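Interferon (Danio rerio, PDB 3PIV) probably acts as a secreted antiviral cytokine of the alpha/beta interferon family, signalling by binding a cell-surface cytokine receptor. Local coordinates at residues Q51-V56 and A101-P106. Numbering follows the deposited sequence.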
ATOM      1  N   GLN A  51       9.132  -1.936  11.286  1.00 25.56           N
ATOM      2  CA  GLN A  51       9.090  -1.626   9.862  1.00 25.94           C
ATOM      3  C   GLN A  51       8.384  -2.727   9.069  1.00 18.89           C
ATOM      4  O   GLN A  51       7.544  -2.448   8.214  1.00 16.79           O
ATOM      5  CB  GLN A  51      10.503  -1.350   9.324  1.00 22.57           C
ATOM      6  CG  GLN A  51      11.093  -0.043   9.873  1.00 23.22           C
ATOM      7  CD  GLN A  51      12.541   0.173   9.463  1.00 27.58           C
ATOM      8  OE1 GLN A  51      13.354  -0.756   9.477  1.00 24.59           O
ATOM      9  NE2 GLN A  51      12.868   1.409   9.089  1.00 28.58           N
ATOM     10  N   VAL A  52       8.747  -3.973   9.349  1.00 18.42           N
ATOM     11  CA  VAL A  52       8.171  -5.124   8.669  1.00 15.58           C
ATOM     12  C   VAL A  52       6.685  -5.292   8.983  1.00 17.52           C
ATOM     13  O   VAL A  52       5.893  -5.589   8.097  1.00 21.48           O
ATOM     14  CB  VAL A  52       8.910  -6.408   9.047  1.00 21.67           C
ATOM     15  CG1 VAL A  52       8.218  -7.632   8.425  1.00 19.95           C
ATOM     16  CG2 VAL A  52      10.382  -6.317   8.613  1.00 19.02           C
ATOM     17  N   LYS A  53       6.311  -5.116  10.248  1.00 18.38           N
ATOM     18  CA  LYS A  53       4.914  -5.185  10.640  1.00 19.03           C
ATOM     19  C   LYS A  53       4.145  -4.130   9.880  1.00 17.82           C
ATOM     20  O   LYS A  53       3.040  -4.379   9.423  1.00 14.61           O
ATOM     21  CB  LYS A  53       4.750  -4.933  12.134  1.00 22.38           C
ATOM     22  CG  LYS A  53       5.312  -6.021  13.035  1.00 23.52           C
ATOM     23  CD  LYS A  53       4.845  -5.781  14.453  1.00 28.60           C
ATOM     24  CE  LYS A  53       5.665  -6.563  15.458  1.00 32.85           C
ATOM     25  NZ  LYS A  53       4.893  -6.710  16.736  1.00 44.81           N
ATOM     26  N   PHE A  54       4.745  -2.946   9.770  1.00 19.55           N
ATOM     27  CA  PHE A  54       4.177  -1.820   9.029  1.00 18.43           C
ATOM     28  C   PHE A  54       4.053  -2.102   7.534  1.00 14.44           C
ATOM     29  O   PHE A  54       3.110  -1.643   6.882  1.00 16.51           O
ATOM     30  CB  PHE A  54       5.033  -0.561   9.218  1.00 15.82           C
ATOM     31  CG  PHE A  54       4.504   0.640   8.466  1.00 15.76           C
ATOM     32  CD1 PHE A  54       3.454   1.385   8.977  1.00 16.41           C
ATOM     33  CD2 PHE A  54       5.031   0.994   7.225  1.00 17.54           C
ATOM     34  CE1 PHE A  54       2.945   2.485   8.281  1.00 18.29           C
ATOM     35  CE2 PHE A  54       4.534   2.105   6.517  1.00 15.10           C
ATOM     36  CZ  PHE A  54       3.494   2.849   7.046  1.00 16.00           C
ATOM     37  N   LEU A  55       5.023  -2.822   6.977  1.00 14.19           N
ATOM     38  CA  LEU A  55       4.951  -3.161   5.565  1.00 18.20           C
ATOM     39  C   LEU A  55       3.792  -4.136   5.333  1.00 16.16           C
ATOM     40  O   LEU A  55       3.036  -3.982   4.379  1.00 14.89           O
ATOM     41  CB  LEU A  55       6.262  -3.740   5.064  1.00 15.13           C
ATOM     42  CG  LEU A  55       7.379  -2.716   4.884  1.00 20.51           C
ATOM     43  CD1 LEU A  55       8.685  -3.429   4.598  1.00 14.41           C
ATOM     44  CD2 LEU A  55       7.040  -1.722   3.764  1.00 18.05           C
ATOM     45  N   VAL A  56       3.640  -5.110   6.222  1.00 13.35           N
ATOM     46  CA  VAL A  56       2.546  -6.066   6.089  1.00 16.76           C
ATOM     47  C   VAL A  56       1.207  -5.369   6.205  1.00 12.94           C
ATOM     48  O   VAL A  56       0.333  -5.597   5.380  1.00 12.93           O
ATOM     49  CB  VAL A  56       2.599  -7.195   7.119  1.00 15.64           C
ATOM     50  CG1 VAL A  56       1.318  -8.065   7.030  1.00 14.19           C
ATOM     51  CG2 VAL A  56       3.826  -8.038   6.891  1.00 16.01           C
ATOM     52  N   ALA A 101       5.206 -13.217  12.519  1.00 29.27           N
ATOM     53  CA  ALA A 101       4.839 -14.287  13.441  1.00 29.18           C
ATOM     54  C   ALA A 101       5.907 -14.511  14.533  1.00 33.80           C
ATOM     55  O   ALA A 101       5.590 -14.946  15.640  1.00 32.06           O
ATOM     56  CB  ALA A 101       4.567 -15.582  12.662  1.00 26.59           C
ATOM     57  N   ARG A 102       7.165 -14.195  14.231  1.00 33.92           N
ATOM     58  CA  ARG A 102       8.253 -14.382  15.199  1.00 31.26           C
ATOM     59  C   ARG A 102       8.351 -13.291  16.260  1.00 33.67           C
ATOM     60  O   ARG A 102       8.973 -13.491  17.296  1.00 36.40           O
ATOM     61  CB  ARG A 102       9.596 -14.482  14.482  1.00 28.40           C
ATOM     62  CG  ARG A 102       9.667 -15.614  13.474  1.00 31.25           C
ATOM     63  CD  ARG A 102      10.957 -15.558  12.695  1.00 26.32           C
ATOM     64  NE  ARG A 102      10.872 -16.394  11.508  1.00 28.77           N
ATOM     65  CZ  ARG A 102      11.497 -16.125  10.368  1.00 31.07           C
ATOM     66  NH1 ARG A 102      12.251 -15.039  10.268  1.00 31.48           N
ATOM     67  NH2 ARG A 102      11.360 -16.937   9.328  1.00 36.75           N
ATOM     68  N   TYR A 103       7.751 -12.135  16.003  1.00 33.55           N
ATOM     69  CA  TYR A 103       7.915 -10.995  16.899  1.00 33.58           C
ATOM     70  C   TYR A 103       7.016 -11.052  18.126  1.00 34.35           C
ATOM     71  O   TYR A 103       5.952 -11.666  18.101  1.00 41.37           O
ATOM     72  CB  TYR A 103       7.668  -9.688  16.149  1.00 36.47           C
ATOM     73  CG  TYR A 103       8.496  -9.541  14.891  1.00 36.62           C
ATOM     74  CD1 TYR A 103       9.733 -10.159  14.770  1.00 33.66           C
ATOM     75  CD2 TYR A 103       8.038  -8.773  13.829  1.00 31.62           C
ATOM     76  CE1 TYR A 103      10.487 -10.018  13.616  1.00 35.28           C
ATOM     77  CE2 TYR A 103       8.778  -8.629  12.679  1.00 29.32           C
ATOM     78  CZ  TYR A 103      10.000  -9.248  12.573  1.00 32.99           C
ATOM     79  OH  TYR A 103      10.731  -9.091  11.418  1.00 32.79           O
ATOM     80  N   ALA A 104       7.457 -10.410  19.203  1.00 34.63           N
ATOM     81  CA  ALA A 104       6.643 -10.265  20.408  1.00 39.83           C
ATOM     82  C   ALA A 104       5.446  -9.370  20.121  1.00 35.47           C
ATOM     83  O   ALA A 104       5.602  -8.251  19.638  1.00 37.24           O
ATOM     84  CB  ALA A 104       7.466  -9.680  21.533  1.00 34.66           C
ATOM     85  N   LYS A 105       4.252  -9.866  20.415  1.00 44.52           N
ATOM     86  CA  LYS A 105       3.032  -9.101  20.180  1.00 47.26           C
ATOM     87  C   LYS A 105       2.744  -8.247  21.411  1.00 48.72           C
ATOM     88  O   LYS A 105       2.310  -8.764  22.439  1.00 51.56           O
ATOM     89  CB  LYS A 105       1.873 -10.038  19.824  1.00 53.53           C
ATOM     90  CG  LYS A 105       2.152 -10.879  18.564  1.00 55.54           C
ATOM     91  CD  LYS A 105       0.973 -11.778  18.179  1.00 58.16           C
ATOM     92  CE  LYS A 105       1.210 -12.434  16.821  1.00 48.08           C
ATOM     93  NZ  LYS A 105       1.670 -11.425  15.812  1.00 49.68           N
ATOM     94  N   PRO A 106       2.962  -6.923  21.283  1.00 48.52           N
ATOM     95  CA  PRO A 106       3.297  -5.953  22.339  1.00 49.85           C
ATOM     96  C   PRO A 106       2.180  -5.444  23.256  1.00 47.84           C
ATOM     97  O   PRO A 106       1.026  -5.878  23.203  1.00 41.56           O
ATOM     98  CB  PRO A 106       3.817  -4.770  21.535  1.00 53.32           C
ATOM     99  CG  PRO A 106       2.888  -4.764  20.334  1.00 47.39           C
ATOM    100  CD  PRO A 106       2.690  -6.240  20.002  1.00 51.71           C
TER
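K53 lays its aliphatic chain along the edge of the Y103 ring, the lysine chain running antiparallel to the tyrosine side chain. Its CE comes within 3.6 Å of Y103 CD2, near the plane of the ring, and its CG lies close to the same carbon. CG is anti to the carbonyl carbon (chi1 -68°) and the chain stays extended beyond it, so the ammonium group is carried past the ring to the loop backbone. There NZ makes a weak hydrogen bond of 3.4 Å to the carbonyl O of A104, while CD of P106 stands near NZ. The pairing is an example of a connecting loop lying against the bundle of a helical cytokine of the alpha/beta interferon family: helix 48-66 offers one flank to the loop that leads from helix 79-101 to helix 111-129. At the other end of the tyrosine, V52 stands roughly perpendicular to the Y103 side chain, its CG2 4.0 Å from OH and its CB at the ring edge, near the plane. V52 also packs on L96 and V100 of helix 79-101, whereas Y103 touches C4, which is disulfide-linked to C99 near the end of that helix.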